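Local coordinates for sterol regulatory element-binding protein cleavage-activating protein (Schizosaccharomyces pombe, PDB 4YHC) that serves as the escort protein required for Sre1 processing at low sterol and low oxygen, seen here as its WD40 domain, at residues A[223-228]-A[239-244]; A[233-238]-A[314-319]; A[258-263]-A[287-292]; A[297-302]-A[353-358]. The protein carries 9 engineered substitutions. One frame throughout, in Å; residues are numbered along the deposited sequence.

Interaction 1: A[223-228]-A[239-244]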
# COMPACT_ATOMS: atom_id res chain seq x y z
N THR A 223 -19.99 10.92 -9.08
CA THR A 223 -19.21 9.75 -9.45
C THR A 223 -18.26 9.27 -8.28
O THR A 223 -17.52 10.07 -7.71
CB THR A 223 -18.32 10.12 -10.60
OG1 THR A 223 -19.11 10.73 -11.62
CG2 THR A 223 -17.57 8.87 -11.18
N LYS A 224 -18.32 8.00 -8.00
CA LYS A 224 -17.41 7.30 -7.03
C LYS A 224 -16.08 7.04 -7.73
O LYS A 224 -16.02 6.56 -8.86
CB LYS A 224 -18.05 6.00 -6.56
CG LYS A 224 -19.01 6.23 -5.41
CD LYS A 224 -20.14 7.25 -5.64
CE LYS A 224 -21.47 6.62 -6.08
NZ LYS A 224 -21.83 5.44 -5.19
N LYS A 225 -14.99 7.38 -7.08
CA LYS A 225 -13.68 7.39 -7.74
C LYS A 225 -12.71 6.33 -7.18
O LYS A 225 -11.77 5.90 -7.88
CB LYS A 225 -13.07 8.78 -7.60
CG LYS A 225 -13.84 9.91 -8.28
CD LYS A 225 -13.86 9.67 -9.78
CE LYS A 225 -14.30 10.86 -10.64
NZ LYS A 225 -13.42 12.03 -10.50
N ASP A 226 -12.89 5.95 -5.91
CA ASP A 226 -11.93 5.02 -5.31
C ASP A 226 -12.45 4.56 -3.94
O ASP A 226 -13.34 5.14 -3.33
CB ASP A 226 -10.54 5.69 -5.11
CG ASP A 226 -9.37 4.72 -5.35
OD1 ASP A 226 -9.61 3.46 -5.36
OD2 ASP A 226 -8.20 5.21 -5.50
N ILE A 227 -11.85 3.48 -3.51
CA ILE A 227 -12.04 2.97 -2.14
C ILE A 227 -10.70 2.60 -1.56
O ILE A 227 -9.79 2.16 -2.29
CB ILE A 227 -12.99 1.75 -2.10
CG1 ILE A 227 -12.54 0.58 -2.98
CG2 ILE A 227 -14.37 2.15 -2.49
CD1 ILE A 227 -13.47 -0.63 -2.84
N TYR A 228 -10.55 2.76 -0.23
CA TYR A 228 -9.26 2.44 0.39
C TYR A 228 -9.60 2.02 1.81
O TYR A 228 -10.49 2.60 2.43
CB TYR A 228 -8.29 3.65 0.38
CG TYR A 228 -6.89 3.29 0.82
CD1 TYR A 228 -6.56 3.32 2.18
CD2 TYR A 228 -5.91 2.88 -0.07
CE1 TYR A 228 -5.30 2.96 2.63
CE2 TYR A 228 -4.60 2.55 0.39
CZ TYR A 228 -4.36 2.58 1.74
OH TYR A 228 -3.17 2.28 2.30
N ALA A 239 -14.03 7.60 -1.93
CA ALA A 239 -13.70 8.85 -2.54
C ALA A 239 -14.68 9.10 -3.69
O ALA A 239 -15.02 8.20 -4.42
CB ALA A 239 -12.33 8.80 -3.12
N ARG A 240 -15.16 10.32 -3.77
CA ARG A 240 -16.15 10.72 -4.81
C ARG A 240 -15.61 12.08 -5.28
O ARG A 240 -14.35 12.26 -5.32
CB ARG A 240 -17.60 10.73 -4.25
CG ARG A 240 -17.79 11.38 -2.89
CD ARG A 240 -19.24 11.24 -2.35
NE ARG A 240 -19.28 11.75 -0.99
CZ ARG A 240 -19.09 13.01 -0.60
NH1 ARG A 240 -18.99 14.01 -1.49
NH2 ARG A 240 -19.00 13.29 0.70
N ASP A 241 -16.47 12.99 -5.73
CA ASP A 241 -15.96 14.20 -6.42
C ASP A 241 -15.87 15.44 -5.58
O ASP A 241 -15.18 16.35 -5.95
CB ASP A 241 -16.75 14.42 -7.72
CG ASP A 241 -16.07 13.72 -8.96
OD1 ASP A 241 -14.83 13.50 -8.98
OD2 ASP A 241 -16.79 13.37 -9.88
N SER A 242 -16.60 15.53 -4.47
CA SER A 242 -16.42 16.65 -3.52
C SER A 242 -16.00 16.18 -2.13
O SER A 242 -16.04 16.94 -1.14
CB SER A 242 -17.68 17.54 -3.39
OG SER A 242 -18.79 16.78 -2.92
N GLY A 243 -15.51 14.96 -2.05
CA GLY A 243 -14.95 14.48 -0.78
C GLY A 243 -14.78 12.98 -0.62
O GLY A 243 -14.83 12.23 -1.60
N VAL A 244 -14.54 12.57 0.63
CA VAL A 244 -14.34 11.19 0.95
C VAL A 244 -15.17 10.86 2.17
O VAL A 244 -15.04 11.53 3.19
CB VAL A 244 -12.89 10.85 1.29
CG1 VAL A 244 -12.78 9.34 1.51
CG2 VAL A 244 -11.96 11.23 0.16
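A classic beta bulge opens the antiparallel pairing of 223-228 with 239-244: Lys225 and Asp226 both face Ala239. The carbonyl O of Ala239 takes the amide N of Lys225 at 2.8 Å in a nearly straight bond (174° at the hydrogen), and the N of Asp226 adds a second, weak bond to that same oxygen. In return Ala239 N reaches Asp226 O at 2.9 Å, and the CB atoms of these two residues sit 4.1 Å apart on one face of the sheet. Strand 226-230 is the first of four in this WD40 blade and strand 235-239 the second, so the bulge lies where the first strand begins and the second ends. Beyond it, Thr223 O receives a CA-H...O contact from Arg240, whose own guanidinium turns away to salt bridges with Glu222 and Asp245. The outer end of the contact is ionic. Lys225 starts with CG beside its backbone N (chi1 -64°) and bends again at chi2 and chi4, which brings NZ within 2.5 Å of Asp241 OD1 on the syn side of the carboxylate; the two side chains cross at about a right angle. NZ is also bonded to the carbonyl O of Ile263, so two oxygens grip the ammonium group. The other carboxylate oxygen, Asp241 OD2, lies 3.7 Å from Thr223 CB, with the threonine and aspartate side chains running alongside each other.

Interaction 2: A[233-238]-A[314-319]; sequences ADILFL and ILNKWD
Ala233 hands its carbonyl O to the side-chain amide of Asn316: ND2 comes in at 2.8 Å, nearly along the C=O axis (173°), and the oxygen lies close to the plane of the amide. With chi1 at -164° the Asn316 side chain swings opposite its backbone N, which carries ND2 across to the turn, while OD1 takes a weak bond from the N of Lys317. A second acceptor for ND2 is Asp248 OD1, so ND2 donates to two acceptors, and the amide is fixed in its rotation. Asp234 follows, its carboxylate directed to a salt bridge with Arg188. Asp234 and Ile235 form a G1 beta bulge in the hairpin between the first two strands of a WD40 blade, whereas Leu315 and Asn316 form a classic bulge in strand 311-317, part of a separate sheet; the contact thus joins two sheets. Replacing Asn316 with an alanine would probably leave Ala233 O and Asp248 OD1 each without the donor that ND2 provides, and the turn less firmly tied to strand 311-317. Next comes Ile235, whose side chain slides past that of Asn316 in the opposite direction. Its CD1 methyl reaches Leu315 CB at 3.8 Å and lies equally near Asn316 CB, while Leu315 O is 3.6 Å from the same methyl.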
# COMPACT_ATOMS: atom_id res chain seq x y z
N ALA A 233 -8.76 -0.83 11.79
CA ALA A 233 -9.77 0.07 12.32
C ALA A 233 -11.15 -0.35 11.84
O ALA A 233 -12.14 0.20 12.27
CB ALA A 233 -9.43 1.53 11.88
N ASP A 234 -11.21 -1.28 10.88
CA ASP A 234 -12.43 -1.73 10.20
C ASP A 234 -13.14 -0.48 9.50
O ASP A 234 -14.33 -0.24 9.64
CB ASP A 234 -13.38 -2.46 11.13
CG ASP A 234 -14.10 -3.59 10.46
OD1 ASP A 234 -13.99 -3.74 9.23
OD2 ASP A 234 -14.71 -4.40 11.19
N ILE A 235 -12.36 0.25 8.75
CA ILE A 235 -12.81 1.46 8.10
C ILE A 235 -12.55 1.35 6.62
O ILE A 235 -11.47 0.89 6.23
CB ILE A 235 -12.04 2.66 8.60
CG1 ILE A 235 -12.57 3.02 9.99
CG2 ILE A 235 -12.28 3.88 7.71
CD1 ILE A 235 -11.70 4.01 10.68
N LEU A 236 -13.52 1.81 5.84
CA LEU A 236 -13.37 2.01 4.42
C LEU A 236 -13.58 3.47 4.06
O LEU A 236 -14.55 4.11 4.58
CB LEU A 236 -14.43 1.19 3.70
CG LEU A 236 -14.37 1.25 2.18
CD1 LEU A 236 -14.57 -0.08 1.53
CD2 LEU A 236 -15.43 2.19 1.62
N PHE A 237 -12.69 3.99 3.19
CA PHE A 237 -12.78 5.38 2.71
C PHE A 237 -13.34 5.26 1.27
O PHE A 237 -12.82 4.49 0.45
CB PHE A 237 -11.44 6.09 2.71
CG PHE A 237 -10.89 6.39 4.06
CD1 PHE A 237 -10.22 5.42 4.79
CD2 PHE A 237 -11.02 7.64 4.61
CE1 PHE A 237 -9.74 5.70 6.04
CE2 PHE A 237 -10.55 7.90 5.83
CZ PHE A 237 -9.88 6.95 6.54
N LEU A 238 -14.43 5.98 0.97
CA LEU A 238 -15.06 6.03 -0.35
C LEU A 238 -14.85 7.46 -0.92
O LEU A 238 -15.36 8.38 -0.39
CB LEU A 238 -16.55 5.76 -0.22
CG LEU A 238 -17.42 5.46 -1.48
CD1 LEU A 238 -18.44 6.55 -1.74
CD2 LEU A 238 -16.71 5.21 -2.79
N ILE A 314 -10.20 10.09 17.38
CA ILE A 314 -10.81 8.82 17.44
C ILE A 314 -11.42 8.53 16.08
O ILE A 314 -12.42 9.15 15.75
CB ILE A 314 -11.92 8.78 18.52
CG1 ILE A 314 -11.33 8.92 19.91
CG2 ILE A 314 -12.77 7.53 18.41
CD1 ILE A 314 -12.36 9.33 20.95
N LEU A 315 -10.81 7.58 15.32
CA LEU A 315 -11.27 7.17 14.02
C LEU A 315 -12.40 6.22 14.04
O LEU A 315 -13.17 6.20 13.13
CB LEU A 315 -10.18 6.42 13.22
CG LEU A 315 -9.16 7.11 12.35
CD1 LEU A 315 -8.49 6.03 11.46
CD2 LEU A 315 -9.78 8.26 11.58
N ASN A 316 -12.48 5.34 15.02
CA ASN A 316 -13.57 4.42 15.03
C ASN A 316 -13.71 3.83 16.46
O ASN A 316 -12.83 4.04 17.28
CB ASN A 316 -13.40 3.31 13.98
CG ASN A 316 -14.67 2.57 13.70
OD1 ASN A 316 -15.76 2.97 14.15
ND2 ASN A 316 -14.56 1.46 12.94
N LYS A 317 -14.84 3.20 16.73
CA LYS A 317 -15.06 2.64 18.07
C LYS A 317 -15.65 1.28 17.88
O LYS A 317 -16.45 1.11 16.98
CB LYS A 317 -15.99 3.50 18.95
CG LYS A 317 -15.46 4.89 19.23
CD LYS A 317 -16.01 5.54 20.48
CE LYS A 317 -17.35 6.18 20.25
NZ LYS A 317 -18.08 6.46 21.55
N TRP A 318 -15.30 0.35 18.76
CA TRP A 318 -15.83 -0.97 18.76
C TRP A 318 -17.38 -0.95 18.87
O TRP A 318 -18.09 -1.67 18.13
CB TRP A 318 -15.22 -1.74 19.95
CG TRP A 318 -15.39 -3.21 19.85
CD1 TRP A 318 -16.39 -3.96 20.42
CD2 TRP A 318 -14.59 -4.12 19.11
NE1 TRP A 318 -16.22 -5.26 20.11
CE2 TRP A 318 -15.15 -5.40 19.28
CE3 TRP A 318 -13.46 -3.99 18.28
CZ2 TRP A 318 -14.63 -6.54 18.65
CZ3 TRP A 318 -12.92 -5.10 17.69
CH2 TRP A 318 -13.51 -6.37 17.87
N ASP A 319 -17.84 -0.08 19.77
CA ASP A 319 -19.22 0.12 20.15
C ASP A 319 -19.42 1.60 20.08
O ASP A 319 -18.62 2.35 20.65
CB ASP A 319 -19.45 -0.26 21.64
CG ASP A 319 -19.36 -1.75 21.89
OD1 ASP A 319 -20.11 -2.52 21.25
OD2 ASP A 319 -18.53 -2.15 22.75

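Interaction 3: A[258-263]-A[287-292]; sequences FTLPPI and ISFCFT
Two neighbouring sheets of the WD40 domain meet here, the end of the outer strand 253-259 and the turn after it lying over strand 281-292. No hydrogen bond crosses the contact; aromatic rings and aliphatic branches fill it. Phe258 and Phe289 form a T-shaped pair, with centroids 4.9 Å apart and planes at 82°. Phe289 is the stem: its CE2-CZ edge points into the face of Phe258, with CZ over the ring centre, and CE2 comes within 3.7 Å of Phe258 CG. At the rim of Phe258, near the ring plane, Ile287 CD1 meets CZ at 3.9 Å. Leu260 reaches both phenylalanines of the strand, its CD1 branch 3.9 Å from Phe289 CD2 and its CD2 branch touching Phe291 CE1. Phe291 has its CG in the crowded position between the backbone N and the carbonyl carbon (chi1 64°), which turns the ring toward Ile263 and Pro261. Ile263 lays CG1 over one face of that ring as a CH-pi contact, 4.0 Å from the centroid and offset toward the rim, while Pro261 CG approaches Phe291 CZ at 3.9 Å. The isoleucine and proline side chains each cross the phenylalanine at about a right angle. Tyr304 extends the cluster by meeting both Phe258 and Phe289, and Tyr302 meets Phe291. Ile287, Phe289 and Phe291 all turn toward the neighbouring sheet, the face-to-face hydrophobic packing by which adjacent blades are held together in a WD40 propeller.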
# COMPACT_ATOMS: atom_id res chain seq x y z
N PHE A 258 -15.10 14.02 4.60
CA PHE A 258 -14.04 14.99 4.46
C PHE A 258 -14.37 15.76 3.18
O PHE A 258 -14.91 15.18 2.28
CB PHE A 258 -12.65 14.31 4.32
CG PHE A 258 -12.17 13.59 5.58
CD1 PHE A 258 -12.64 12.34 5.89
CD2 PHE A 258 -11.27 14.17 6.42
CE1 PHE A 258 -12.19 11.66 7.02
CE2 PHE A 258 -10.79 13.49 7.53
CZ PHE A 258 -11.28 12.25 7.84
N THR A 259 -14.00 17.04 3.10
CA THR A 259 -14.24 17.83 1.88
C THR A 259 -12.97 17.89 1.07
O THR A 259 -11.94 18.28 1.59
CB THR A 259 -14.67 19.28 2.25
OG1 THR A 259 -15.82 19.21 3.09
CG2 THR A 259 -15.08 20.05 0.99
N LEU A 260 -13.05 17.42 -0.18
CA LEU A 260 -11.92 17.35 -1.10
C LEU A 260 -12.31 17.84 -2.48
O LEU A 260 -13.48 17.83 -2.84
CB LEU A 260 -11.37 15.89 -1.25
CG LEU A 260 -10.70 15.42 0.05
CD1 LEU A 260 -10.36 13.94 -0.12
CD2 LEU A 260 -9.44 16.20 0.45
N PRO A 261 -11.34 18.17 -3.28
CA PRO A 261 -11.62 18.41 -4.69
C PRO A 261 -11.76 17.11 -5.42
O PRO A 261 -11.60 16.02 -4.80
CB PRO A 261 -10.41 19.20 -5.16
CG PRO A 261 -9.32 18.81 -4.27
CD PRO A 261 -9.92 18.47 -2.92
N PRO A 262 -12.12 17.19 -6.71
CA PRO A 262 -12.38 16.05 -7.49
C PRO A 262 -11.14 15.19 -7.58
O PRO A 262 -10.06 15.71 -7.77
CB PRO A 262 -12.71 16.63 -8.86
CG PRO A 262 -13.19 18.02 -8.59
CD PRO A 262 -12.41 18.48 -7.45
N ILE A 263 -11.32 13.89 -7.48
CA ILE A 263 -10.21 12.92 -7.33
C ILE A 263 -10.19 12.08 -8.57
O ILE A 263 -11.22 11.63 -9.07
CB ILE A 263 -10.43 12.09 -6.05
CG1 ILE A 263 -10.10 12.95 -4.85
CG2 ILE A 263 -9.61 10.77 -6.02
CD1 ILE A 263 -10.63 12.38 -3.56
N ILE A 287 -4.22 11.99 10.12
CA ILE A 287 -4.69 11.25 8.95
C ILE A 287 -4.12 11.99 7.76
O ILE A 287 -4.20 13.24 7.73
CB ILE A 287 -6.21 11.27 8.85
CG1 ILE A 287 -6.85 10.90 10.16
CG2 ILE A 287 -6.71 10.37 7.71
CD1 ILE A 287 -8.38 11.03 10.16
N SER A 288 -3.67 11.25 6.76
CA SER A 288 -3.11 11.84 5.52
C SER A 288 -3.74 11.15 4.36
O SER A 288 -3.88 9.87 4.35
CB SER A 288 -1.63 11.61 5.39
OG SER A 288 -0.87 12.20 6.41
N PHE A 289 -4.11 11.96 3.36
CA PHE A 289 -4.66 11.46 2.08
C PHE A 289 -3.68 11.83 0.99
O PHE A 289 -3.09 12.93 1.04
CB PHE A 289 -6.00 12.10 1.68
CG PHE A 289 -7.11 11.92 2.62
CD1 PHE A 289 -7.28 10.72 3.32
CD2 PHE A 289 -8.03 12.90 2.81
CE1 PHE A 289 -8.34 10.54 4.21
CE2 PHE A 289 -9.10 12.71 3.68
CZ PHE A 289 -9.22 11.53 4.43
N CYS A 290 -3.56 10.97 -0.01
CA CYS A 290 -2.81 11.21 -1.22
C CYS A 290 -3.73 10.93 -2.36
O CYS A 290 -4.40 9.92 -2.39
CB CYS A 290 -1.59 10.28 -1.33
SG CYS A 290 -0.63 10.53 -2.85
N PHE A 291 -3.73 11.81 -3.34
CA PHE A 291 -4.54 11.62 -4.58
C PHE A 291 -4.03 12.49 -5.74
O PHE A 291 -3.18 13.36 -5.54
CB PHE A 291 -6.04 11.84 -4.29
CG PHE A 291 -6.35 13.23 -3.88
CD1 PHE A 291 -6.33 13.62 -2.57
CD2 PHE A 291 -6.65 14.18 -4.86
CE1 PHE A 291 -6.66 14.92 -2.21
CE2 PHE A 291 -6.94 15.47 -4.53
CZ PHE A 291 -6.94 15.86 -3.21
N THR A 292 -4.49 12.16 -6.94
CA THR A 292 -4.31 12.99 -8.12
C THR A 292 -5.56 13.75 -8.39
O THR A 292 -6.67 13.23 -8.41
CB THR A 292 -3.93 12.14 -9.33
OG1 THR A 292 -2.72 11.45 -8.98
CG2 THR A 292 -3.67 13.00 -10.61

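Interaction 4: A[297-302]-A[353-358]. Engineered in segment 353-358: Ser355 (natural residue Cys).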
# COMPACT_ATOMS: atom_id res chain seq x y z
N GLU A 297 -4.57 17.42 -12.63
CA GLU A 297 -3.71 16.27 -12.68
C GLU A 297 -2.44 16.39 -11.84
O GLU A 297 -1.50 15.70 -12.11
CB GLU A 297 -3.38 15.93 -14.14
CG GLU A 297 -4.62 15.55 -14.92
CD GLU A 297 -4.86 14.05 -15.03
OE1 GLU A 297 -5.85 13.65 -15.71
OE2 GLU A 297 -4.08 13.26 -14.44
N LYS A 298 -2.45 17.22 -10.82
CA LYS A 298 -1.33 17.32 -9.87
C LYS A 298 -1.51 16.29 -8.73
O LYS A 298 -2.61 16.00 -8.32
CB LYS A 298 -1.24 18.70 -9.23
CG LYS A 298 -0.95 19.83 -10.22
CD LYS A 298 0.49 19.84 -10.67
CE LYS A 298 0.84 21.13 -11.41
NZ LYS A 298 0.59 20.90 -12.85
N VAL A 299 -0.41 15.82 -8.17
CA VAL A 299 -0.50 14.96 -6.95
C VAL A 299 -0.55 15.86 -5.71
O VAL A 299 0.24 16.74 -5.50
CB VAL A 299 0.63 13.92 -6.91
CG1 VAL A 299 0.60 13.02 -5.61
CG2 VAL A 299 0.58 13.08 -8.18
N LEU A 300 -1.53 15.59 -4.88
CA LEU A 300 -1.75 16.32 -3.66
C LEU A 300 -1.74 15.44 -2.38
O LEU A 300 -2.16 14.32 -2.39
CB LEU A 300 -3.07 17.06 -3.74
CG LEU A 300 -3.35 18.37 -4.48
CD1 LEU A 300 -2.78 19.53 -3.75
CD2 LEU A 300 -2.81 18.34 -5.87
N TYR A 301 -1.29 16.04 -1.29
CA TYR A 301 -1.24 15.41 0.05
C TYR A 301 -1.97 16.31 1.02
O TYR A 301 -1.65 17.49 1.14
CB TYR A 301 0.19 15.19 0.49
CG TYR A 301 0.93 14.23 -0.40
CD1 TYR A 301 1.54 14.67 -1.57
CD2 TYR A 301 1.02 12.88 -0.04
CE1 TYR A 301 2.23 13.79 -2.39
CE2 TYR A 301 1.69 11.99 -0.84
CZ TYR A 301 2.32 12.45 -2.01
OH TYR A 301 2.91 11.54 -2.80
N TYR A 302 -3.05 15.78 1.59
CA TYR A 302 -3.78 16.47 2.61
C TYR A 302 -3.46 15.78 3.93
O TYR A 302 -3.58 14.51 4.02
CB TYR A 302 -5.26 16.38 2.35
CG TYR A 302 -5.83 17.35 1.36
CD1 TYR A 302 -5.28 17.49 0.10
CD2 TYR A 302 -6.95 18.10 1.67
CE1 TYR A 302 -5.83 18.35 -0.84
CE2 TYR A 302 -7.51 19.00 0.75
CZ TYR A 302 -6.94 19.10 -0.49
OH TYR A 302 -7.52 19.90 -1.38
N SER A 353 8.34 15.47 -10.27
CA SER A 353 8.70 14.50 -9.22
C SER A 353 7.87 13.25 -9.23
O SER A 353 6.69 13.30 -9.28
CB SER A 353 8.63 15.12 -7.81
OG SER A 353 9.73 15.90 -7.52
N GLU A 354 8.49 12.12 -8.95
CA GLU A 354 7.76 11.01 -8.49
C GLU A 354 7.75 11.16 -6.96
O GLU A 354 8.82 11.22 -6.33
CB GLU A 354 8.44 9.72 -8.89
CG GLU A 354 7.87 8.43 -8.36
CD GLU A 354 6.45 8.05 -8.85
OE1 GLU A 354 5.85 8.79 -9.70
OE2 GLU A 354 5.92 7.00 -8.34
N SER A 355 6.58 11.07 -6.35
CA SER A 355 6.49 11.17 -4.90
C SER A 355 5.64 10.09 -4.28
O SER A 355 4.78 9.54 -4.93
CB SER A 355 5.91 12.51 -4.52
OG SER A 355 4.55 12.60 -4.77
N VAL A 356 5.82 9.86 -2.98
CA VAL A 356 5.09 8.86 -2.28
C VAL A 356 5.20 9.13 -0.78
O VAL A 356 6.23 9.55 -0.27
CB VAL A 356 5.58 7.47 -2.65
CG1 VAL A 356 7.11 7.33 -2.52
CG2 VAL A 356 4.89 6.36 -1.85
N MET A 357 4.11 8.93 -0.06
CA MET A 357 4.15 9.08 1.41
C MET A 357 4.48 7.79 2.15
O MET A 357 4.18 6.68 1.68
CB MET A 357 2.89 9.71 1.94
CG MET A 357 1.63 8.88 1.87
SD MET A 357 0.20 9.88 2.43
CE MET A 357 -1.06 8.72 2.28
N SER A 358 5.04 7.95 3.31
CA SER A 358 5.30 6.84 4.19
C SER A 358 4.02 6.15 4.64
O SER A 358 2.91 6.72 4.51
CB SER A 358 6.10 7.31 5.38
OG SER A 358 5.36 8.22 6.14
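Tyr301 OH and Ser355 OG lie 2.8 Å apart in a hydrogen bond that either hydroxyl could donate. It bridges two sheets of the WD40 domain: strand 299-304 belongs to one, and strand 354-357 is the outer strand of the next. Segments 299-302 and 354-357 run in nearly the same direction, at 22°, with their axes 9.1 Å apart, a spacing bridged by side chains. Ser355 is an engineered residue, a cysteine in the natural protein, so this bond describes the crystallised variant. Its OG lies near the plane of the tyrosine ring and is put there by a chi1 of 74°, between the backbone N and the carbonyl carbon; Val299 CG1 approaches the same oxygen at 4.1 Å. Farther along, Met357 CB packs against Tyr301 CE2 at 3.8 Å. Ile364, on the strand that follows 354-357, also touches the tyrosine, as do Val349 and Cys290. Exchanging Tyr301 for an alanine would probably open a gap beside Met357 and leave Ser355 OG without its phenolic partner. The methionine chain is extended beyond CG and sets its sulfur at the ring edge, a Met-aromatic contact in which SD lies 5.2 Å from the Tyr301 centroid and 4.0 Å from Tyr301 CD2.

The four contacts run across three neighbouring sheets of the WD40 domain. Interaction 1 lies within the four-stranded sheet 226-259; interactions 2 and 3 join that sheet to the one holding strands 281-292, 299-304 and 311-317, and interaction 4 joins the latter to the sheet ending in strand 354-357. Centres of 1 and 3 are about 9 Å apart and those of 3 and 4 about 11 Å, whereas 2 and 4 are about 25 Å apart and do not touch. Along the chain interaction 3 nests inside the loop closed by interaction 2, which alternates with 1 and with 4. Successive sheets are therefore tied through side chains, while strand 281-292 and its neighbours within one sheet connect interactions 2, 3 and 4.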